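Local coordinates for protein cycloalternan-forming enzyme (Listeria monocytogenes serovar 1/2a, PDB 5F7U) that belongs to glycoside hydrolase family 31, combining a TIM barrel with several beta domains and a family 6 carbohydrate-binding module, at residues S378-S381 with S382-N386; Y524-E528 with V529-G533; L399-W402 with S403-T407. The protein carries 1 engineered substitution. All coordinates share one frame; numbering follows the deposited sequence.

Contact 1 (S378-S381 with S382-N386). With MG (magnesium ion), chain J.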
# COMPACT_ATOMS: atom_id res chain seq x y z
N SER A 378 -12.70 -25.31 -20.36
CA SER A 378 -11.82 -25.12 -21.52
C SER A 378 -11.11 -23.77 -21.48
O SER A 378 -10.01 -23.65 -22.01
CB SER A 378 -12.56 -25.27 -22.85
OG SER A 378 -13.71 -24.45 -22.93
N ASP A 379 -11.72 -22.77 -20.83
CA ASP A 379 -11.05 -21.47 -20.63
C ASP A 379 -9.86 -21.64 -19.68
O ASP A 379 -8.79 -21.04 -19.90
CB ASP A 379 -11.99 -20.39 -20.03
CG ASP A 379 -13.00 -19.81 -21.06
OD1 ASP A 379 -12.82 -20.02 -22.28
OD2 ASP A 379 -13.96 -19.12 -20.65
N VAL A 380 -10.06 -22.42 -18.62
CA VAL A 380 -8.99 -22.66 -17.64
C VAL A 380 -7.86 -23.46 -18.32
O VAL A 380 -6.69 -23.07 -18.20
CB VAL A 380 -9.51 -23.38 -16.37
CG1 VAL A 380 -8.36 -23.80 -15.45
CG2 VAL A 380 -10.46 -22.47 -15.60
N SER A 381 -8.20 -24.54 -19.03
CA SER A 381 -7.20 -25.31 -19.78
C SER A 381 -6.41 -24.45 -20.75
O SER A 381 -5.18 -24.57 -20.83
CB SER A 381 -7.84 -26.48 -20.52
OG SER A 381 -8.44 -27.31 -19.56
N SER A 382 -7.11 -23.58 -21.48
CA SER A 382 -6.47 -22.67 -22.43
C SER A 382 -5.54 -21.70 -21.74
O SER A 382 -4.46 -21.46 -22.25
CB SER A 382 -7.48 -21.91 -23.29
OG SER A 382 -8.15 -22.82 -24.13
N ALA A 383 -5.97 -21.12 -20.60
CA ALA A 383 -5.10 -20.23 -19.83
C ALA A 383 -3.82 -20.92 -19.39
O ALA A 383 -2.72 -20.35 -19.50
CB ALA A 383 -5.84 -19.64 -18.62
N LEU A 384 -3.94 -22.16 -18.91
CA LEU A 384 -2.74 -22.92 -18.49
C LEU A 384 -1.85 -23.27 -19.67
O LEU A 384 -0.62 -23.15 -19.58
CB LEU A 384 -3.13 -24.19 -17.71
CG LEU A 384 -3.97 -23.96 -16.44
CD1 LEU A 384 -4.45 -25.30 -15.89
CD2 LEU A 384 -3.25 -23.12 -15.37
N SER A 385 -2.47 -23.70 -20.77
CA SER A 385 -1.74 -24.03 -21.99
C SER A 385 -1.01 -22.81 -22.56
O SER A 385 0.17 -22.89 -22.96
CB SER A 385 -2.73 -24.59 -23.03
OG SER A 385 -2.02 -24.93 -24.20
N ASN A 386 -1.72 -21.68 -22.63
CA ASN A 386 -1.11 -20.41 -23.08
C ASN A 386 0.03 -19.95 -22.20
O ASN A 386 1.06 -19.47 -22.71
CB ASN A 386 -2.16 -19.30 -23.21
CG ASN A 386 -3.08 -19.49 -24.40
OD1 ASN A 386 -2.66 -20.00 -25.43
ND2 ASN A 386 -4.34 -19.08 -24.26
MG MG J . -15.43 -17.64 -21.36
O HOH W 1 -15.90 -18.90 -23.09
O HOH W 2 -13.72 -16.84 -22.71
O HOH W 3 -17.11 -16.04 -21.47

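Contact 2 (Y524-E528 with V529-G533)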
# COMPACT_ATOMS: atom_id res chain seq x y z
N TYR A 524 -16.86 -27.53 1.42
CA TYR A 524 -16.50 -28.54 0.42
C TYR A 524 -15.53 -28.01 -0.66
O TYR A 524 -14.77 -28.79 -1.23
CB TYR A 524 -17.76 -29.17 -0.20
CG TYR A 524 -18.34 -28.39 -1.36
CD1 TYR A 524 -19.14 -27.25 -1.13
CD2 TYR A 524 -18.10 -28.78 -2.69
CE1 TYR A 524 -19.67 -26.52 -2.19
CE2 TYR A 524 -18.64 -28.05 -3.76
CZ TYR A 524 -19.41 -26.93 -3.50
OH TYR A 524 -19.94 -26.20 -4.55
N LEU A 525 -15.56 -26.70 -0.92
CA LEU A 525 -14.67 -26.07 -1.90
C LEU A 525 -13.22 -26.19 -1.47
O LEU A 525 -12.33 -26.37 -2.29
CB LEU A 525 -15.03 -24.59 -2.14
CG LEU A 525 -16.46 -24.33 -2.67
CD1 LEU A 525 -16.83 -22.86 -2.53
CD2 LEU A 525 -16.62 -24.78 -4.12
N LEU A 526 -13.02 -26.14 -0.16
CA LEU A 526 -11.69 -26.23 0.44
C LEU A 526 -11.29 -27.69 0.69
O LEU A 526 -10.21 -28.12 0.29
CB LEU A 526 -11.64 -25.40 1.72
CG LEU A 526 -11.65 -23.88 1.48
CD1 LEU A 526 -12.28 -23.16 2.65
CD2 LEU A 526 -10.26 -23.34 1.23
N THR A 527 -12.18 -28.46 1.32
CA THR A 527 -11.81 -29.80 1.77
C THR A 527 -11.74 -30.80 0.60
O THR A 527 -10.86 -31.67 0.59
CB THR A 527 -12.76 -30.32 2.87
OG1 THR A 527 -14.10 -30.31 2.38
CG2 THR A 527 -12.69 -29.42 4.10
N GLU A 528 -12.66 -30.67 -0.37
CA GLU A 528 -12.80 -31.66 -1.45
C GLU A 528 -12.38 -31.12 -2.83
O GLU A 528 -11.70 -31.82 -3.58
CB GLU A 528 -14.24 -32.18 -1.50
CG GLU A 528 -14.70 -32.76 -0.16
CD GLU A 528 -16.11 -33.28 -0.20
OE1 GLU A 528 -16.25 -34.51 -0.32
OE2 GLU A 528 -17.07 -32.48 -0.09
N VAL A 529 -12.82 -29.92 -3.18
CA VAL A 529 -12.44 -29.32 -4.46
C VAL A 529 -10.97 -28.86 -4.41
O VAL A 529 -10.28 -28.87 -5.43
CB VAL A 529 -13.39 -28.17 -4.89
CG1 VAL A 529 -13.02 -27.65 -6.27
CG2 VAL A 529 -14.84 -28.63 -4.90
N GLY A 530 -10.51 -28.50 -3.21
CA GLY A 530 -9.11 -28.17 -2.96
C GLY A 530 -8.64 -26.77 -3.34
O GLY A 530 -7.46 -26.59 -3.68
N ILE A 531 -9.53 -25.79 -3.28
CA ILE A 531 -9.13 -24.41 -3.61
C ILE A 531 -8.14 -23.81 -2.59
O ILE A 531 -7.99 -24.33 -1.46
CB ILE A 531 -10.34 -23.48 -3.86
CG1 ILE A 531 -11.06 -23.15 -2.55
CG2 ILE A 531 -11.24 -24.07 -4.94
CD1 ILE A 531 -12.07 -22.01 -2.64
N ASP A 532 -7.53 -22.70 -2.98
CA ASP A 532 -6.45 -22.09 -2.22
C ASP A 532 -6.81 -20.71 -1.69
O ASP A 532 -5.93 -19.93 -1.34
CB ASP A 532 -5.20 -22.03 -3.11
CG ASP A 532 -4.81 -23.40 -3.61
OD1 ASP A 532 -4.33 -24.19 -2.79
OD2 ASP A 532 -5.05 -23.72 -4.79
N GLY A 533 -8.11 -20.41 -1.63
CA GLY A 533 -8.54 -19.18 -0.99
C GLY A 533 -9.67 -18.53 -1.77
O GLY A 533 -10.23 -19.13 -2.68
O HOH W 4 -7.94 -26.55 0.17

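Contact 3 (L399-W402 with S403-T407). With GLC (alpha-D-glucopyranose), chain F; GLC (alpha-D-glucopyranose), chain B.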
# COMPACT_ATOMS: atom_id res chain seq x y z
N LEU A 399 -10.62 -17.44 -10.40
CA LEU A 399 -11.86 -17.62 -11.15
C LEU A 399 -12.95 -16.75 -10.56
O LEU A 399 -13.21 -16.82 -9.36
CB LEU A 399 -12.33 -19.09 -11.15
CG LEU A 399 -11.62 -20.02 -12.13
CD1 LEU A 399 -12.23 -21.40 -11.94
CD2 LEU A 399 -11.83 -19.54 -13.56
N GLU A 400 -13.59 -15.96 -11.42
CA GLU A 400 -14.71 -15.14 -11.01
C GLU A 400 -16.01 -15.71 -11.49
O GLU A 400 -16.95 -15.89 -10.68
CB GLU A 400 -14.54 -13.71 -11.52
CG GLU A 400 -13.33 -13.01 -10.91
CD GLU A 400 -13.35 -11.51 -11.08
OE1 GLU A 400 -13.92 -11.02 -12.09
OE2 GLU A 400 -12.78 -10.83 -10.20
N GLN A 401 -16.08 -16.01 -12.78
CA GLN A 401 -17.31 -16.46 -13.42
C GLN A 401 -17.42 -18.00 -13.32
O GLN A 401 -17.50 -18.72 -14.33
CB GLN A 401 -17.36 -15.93 -14.85
CG GLN A 401 -18.77 -15.86 -15.41
CD GLN A 401 -18.88 -15.31 -16.81
OE1 GLN A 401 -19.95 -15.43 -17.39
NE2 GLN A 401 -17.81 -14.76 -17.38
N TRP A 402 -17.45 -18.47 -12.08
CA TRP A 402 -17.34 -19.90 -11.79
C TRP A 402 -18.64 -20.52 -11.29
O TRP A 402 -18.84 -21.73 -11.40
CB TRP A 402 -16.22 -20.16 -10.75
CG TRP A 402 -16.56 -19.70 -9.33
CD1 TRP A 402 -16.30 -18.47 -8.78
CD2 TRP A 402 -17.19 -20.48 -8.30
NE1 TRP A 402 -16.74 -18.44 -7.47
CE2 TRP A 402 -17.30 -19.65 -7.16
CE3 TRP A 402 -17.69 -21.81 -8.23
CZ2 TRP A 402 -17.87 -20.10 -5.95
CZ3 TRP A 402 -18.27 -22.25 -7.03
CH2 TRP A 402 -18.35 -21.39 -5.90
N SER A 403 -19.51 -19.70 -10.71
CA SER A 403 -20.63 -20.23 -9.94
C SER A 403 -21.96 -20.18 -10.69
O SER A 403 -22.04 -19.69 -11.82
CB SER A 403 -20.75 -19.49 -8.59
OG SER A 403 -21.43 -18.26 -8.75
N ASP A 404 -23.00 -20.68 -10.04
CA ASP A 404 -24.37 -20.58 -10.52
C ASP A 404 -24.92 -19.14 -10.63
O ASP A 404 -26.02 -18.93 -11.14
CB ASP A 404 -25.30 -21.46 -9.65
CG ASP A 404 -25.37 -21.00 -8.18
OD1 ASP A 404 -24.76 -19.98 -7.80
OD2 ASP A 404 -26.07 -21.67 -7.38
N GLU A 405 -24.16 -18.17 -10.11
CA GLU A 405 -24.56 -16.74 -10.09
C GLU A 405 -25.88 -16.53 -9.33
O GLU A 405 -26.64 -15.58 -9.61
CB GLU A 405 -24.66 -16.17 -11.53
CG GLU A 405 -23.37 -16.28 -12.34
CD GLU A 405 -22.30 -15.28 -11.87
OE1 GLU A 405 -22.67 -14.26 -11.26
OE2 GLU A 405 -21.10 -15.51 -12.12
N GLU A 406 -26.14 -17.42 -8.38
CA GLU A 406 -27.30 -17.33 -7.52
C GLU A 406 -26.94 -17.53 -6.06
O GLU A 406 -27.18 -16.65 -5.25
CB GLU A 406 -28.36 -18.36 -7.94
CG GLU A 406 -28.96 -18.13 -9.32
CD GLU A 406 -29.78 -16.85 -9.44
OE1 GLU A 406 -30.03 -16.13 -8.44
OE2 GLU A 406 -30.19 -16.54 -10.59
N THR A 407 -26.37 -18.70 -5.74
CA THR A 407 -25.94 -19.00 -4.37
C THR A 407 -24.49 -18.53 -4.14
O THR A 407 -24.09 -18.27 -3.01
CB THR A 407 -25.97 -20.51 -4.07
OG1 THR A 407 -25.00 -21.20 -4.88
CG2 THR A 407 -27.39 -21.11 -4.30
C1 GLC F . -18.75 -9.58 -12.26
C2 GLC F . -20.22 -9.13 -12.38
C3 GLC F . -21.10 -9.86 -11.35
C4 GLC F . -20.91 -11.37 -11.42
C5 GLC F . -19.41 -11.67 -11.22
C6 GLC F . -19.06 -13.15 -11.19
O2 GLC F . -20.32 -7.73 -12.14
O3 GLC F . -22.48 -9.53 -11.58
O4 GLC F . -21.70 -11.99 -10.40
O5 GLC F . -18.65 -11.01 -12.26
O6 GLC F . -19.24 -13.70 -12.50
C1 GLC B . -16.02 -6.20 -9.05
C2 GLC B . -14.49 -6.33 -8.94
C3 GLC B . -13.82 -6.80 -10.25
C4 GLC B . -14.50 -8.09 -10.75
C5 GLC B . -16.03 -7.98 -10.69
C6 GLC B . -16.74 -9.29 -11.02
O2 GLC B . -13.93 -5.13 -8.40
O3 GLC B . -12.42 -7.06 -10.06
O4 GLC B . -14.10 -8.36 -12.11
O5 GLC B . -16.53 -7.50 -9.42
O6 GLC B . -18.15 -8.96 -11.10
O HOH W 5 -19.56 -16.72 -10.12

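Contact 1 (S378-S381 with S382-N386)
Ser378 to Ser381 and Ser382 to Asn386 are successive turns of one helix, tied by the regular alpha-helical bonds between residues four apart. Ser382 N donates to Ser378 O (2.9 Å), and Ala383 N to Asp379 O (also 2.9 Å). The series continues with Leu384 N to Val380 O and with Ser385 N to Ser381 O at 2.8 Å. Two serine hydroxyls stay close to this backbone. Ser381 OG is hydrogen-bonded to Glu377 O. Ser382 has OG anti to its carbonyl carbon and beside its backbone N (chi1 -67°), and this folds the hydroxyl back to 2.9 Å from Ser378 O, an oxygen that already accepts from Ser382 N.

Apolar contact between the turns is slight. Val380 CG1 lies 4.2 Å from Leu384 CD1, and the two side chains line the same flank of the helix, that facing the barrel.

The metal site sits near the start of the helix. Asp379 binds magnesium through OD2 alone, at 2.2 Å; Asp375 OD1, Glu373 O and three waters bring the coordinating oxygens to six. One of those waters, 2.2 Å from magnesium, also donates a weak bond to Asp379 OD1, a weak, water-mediated link from that oxygen to the ion. The bond from OD2 to magnesium is the main hold on the carboxylate. The positive charge of the metal would be expected to favour an ionised Asp379.

This helix, 377-389, is the crossover of the beta-alpha-beta unit from strand 367-369 to strand 396-399 of the TIM barrel. Val380, Ala383 and Leu384 rest on Phe397 of the second of those strands, while Val380 and Leu384 also pack against Val446 of helix 439-448.

Contact 2 (Y524-E528 with V529-G533)
The ring of Tyr524 meets Val529 CG2 obliquely, with CD2 3.9 Å from that methyl, and the two side chains run side by side. Leu525 CG lies over one face of the ring, toward its rim; the ring also meets that of Phe430, and the hydroxyl is hydrogen-bonded to Tyr409 O.

Tyr524 O accepts from both Glu528 N and Val529 N, the latter at 3.0 Å and five residues on. Leu525 O takes a nearly straight bond from Ile531 N, six residues on (3.0 Å, 175° at the hydrogen). Gly530 is the first residue to leave helical angles, a glycine C-terminal stop: its left-handed conformation (phi 81°) turns the chain out of the helix, and its CA makes a CH···O contact with Leu526 O at 3.4 Å. A water donates to Leu526 O and to Ile531 O, both at 2.8 Å, bridging the turn.

Ile531 packs its CD1 on Leu525 CB and its CG1 on Leu526 CD2. The loop leads on to barrel strand 534-536. Leu526 packs on Phe573 and Ile577 of helix 555-577, and Ile531 on Leu455 of strand 452-457.

Contact 3 (L399-W402 with S403-T407)
Ser403 CB sits over the six-membered ring of Trp402 in a CH-pi contact, within the loop that follows strand 396-399 of the TIM barrel. It stands 3.6 Å from the ring centroid and 9° off the normal, almost directly above the middle. The indole can lie there because Trp402 CG is placed between its backbone N and carbonyl carbon (chi1 72°), folding the ring under the next residue. Trp402 NE1 is hydrogen-bonded to Trp456 O of the neighbouring barrel strand.

Turns in which side chains accept from the backbone shape the rest of the loop. Gln401 is the centre of an inverse gamma turn. Ser403 OG accepts from Glu405 N at 3.1 Å, an ST turn, and Asp404 OD1 takes both Glu406 N and Thr407 N from one face of its carboxylate, an Asx turn and Asx motif together. Asp404 OD2 accepts from Thr407 OG1, so both oxygens of this carboxylate are engaged.

One water joins the two halves. It donates to Glu400 O and to Glu405 OE2, each at 2.8 Å, and accepts from Ser403 N at 3.0 Å. Glu405 OE2 also comes within 4.0 Å of Gln401 CG, where the two side chains pass with amide and carboxylate planes 81° apart. The amide nitrogen of Gln401 is held by Asn372 O and Ser665 O.

Glu400, Gln401 and Glu405 belong to the glycan pocket. With Glu405 bent at chi2, O4 of the chain F glucopyranose donates to its OE1 and O6 to its OE2, both at 2.6 Å; Tyr408 OH is also hydrogen-bonded to OE1. Glu400 OE2 forms a salt bridge with Lys535, whereas OE1, also hydrogen-bonded to Asn372 ND2, accepts from O4 of the chain B glucopyranose at 2.7 Å.

All three contacts belong to the TIM barrel, but only contact 3 reaches the sugar pocket, through Glu400, Gln401 and Glu405. Contact 1 packs against it from the helix side, with Val380 CG2 3.8 Å from Leu399 CD2. Contact 2 meets it at the indole rim, where Leu525 CD1 is 4.0 Å from Trp402 CH2, across the ring plane from Ser403 CB. Contacts 1 and 2 do not touch: their nearest atoms are about 11 Å apart. The side chains of Asp379 and Tyr524 lie about 11 and 12 Å from a bound glucopyranose, so both stand back from the sugar. The magnesium bound by Asp379 in contact 1 lies about 5 Å from the Gln401 side chain in contact 3.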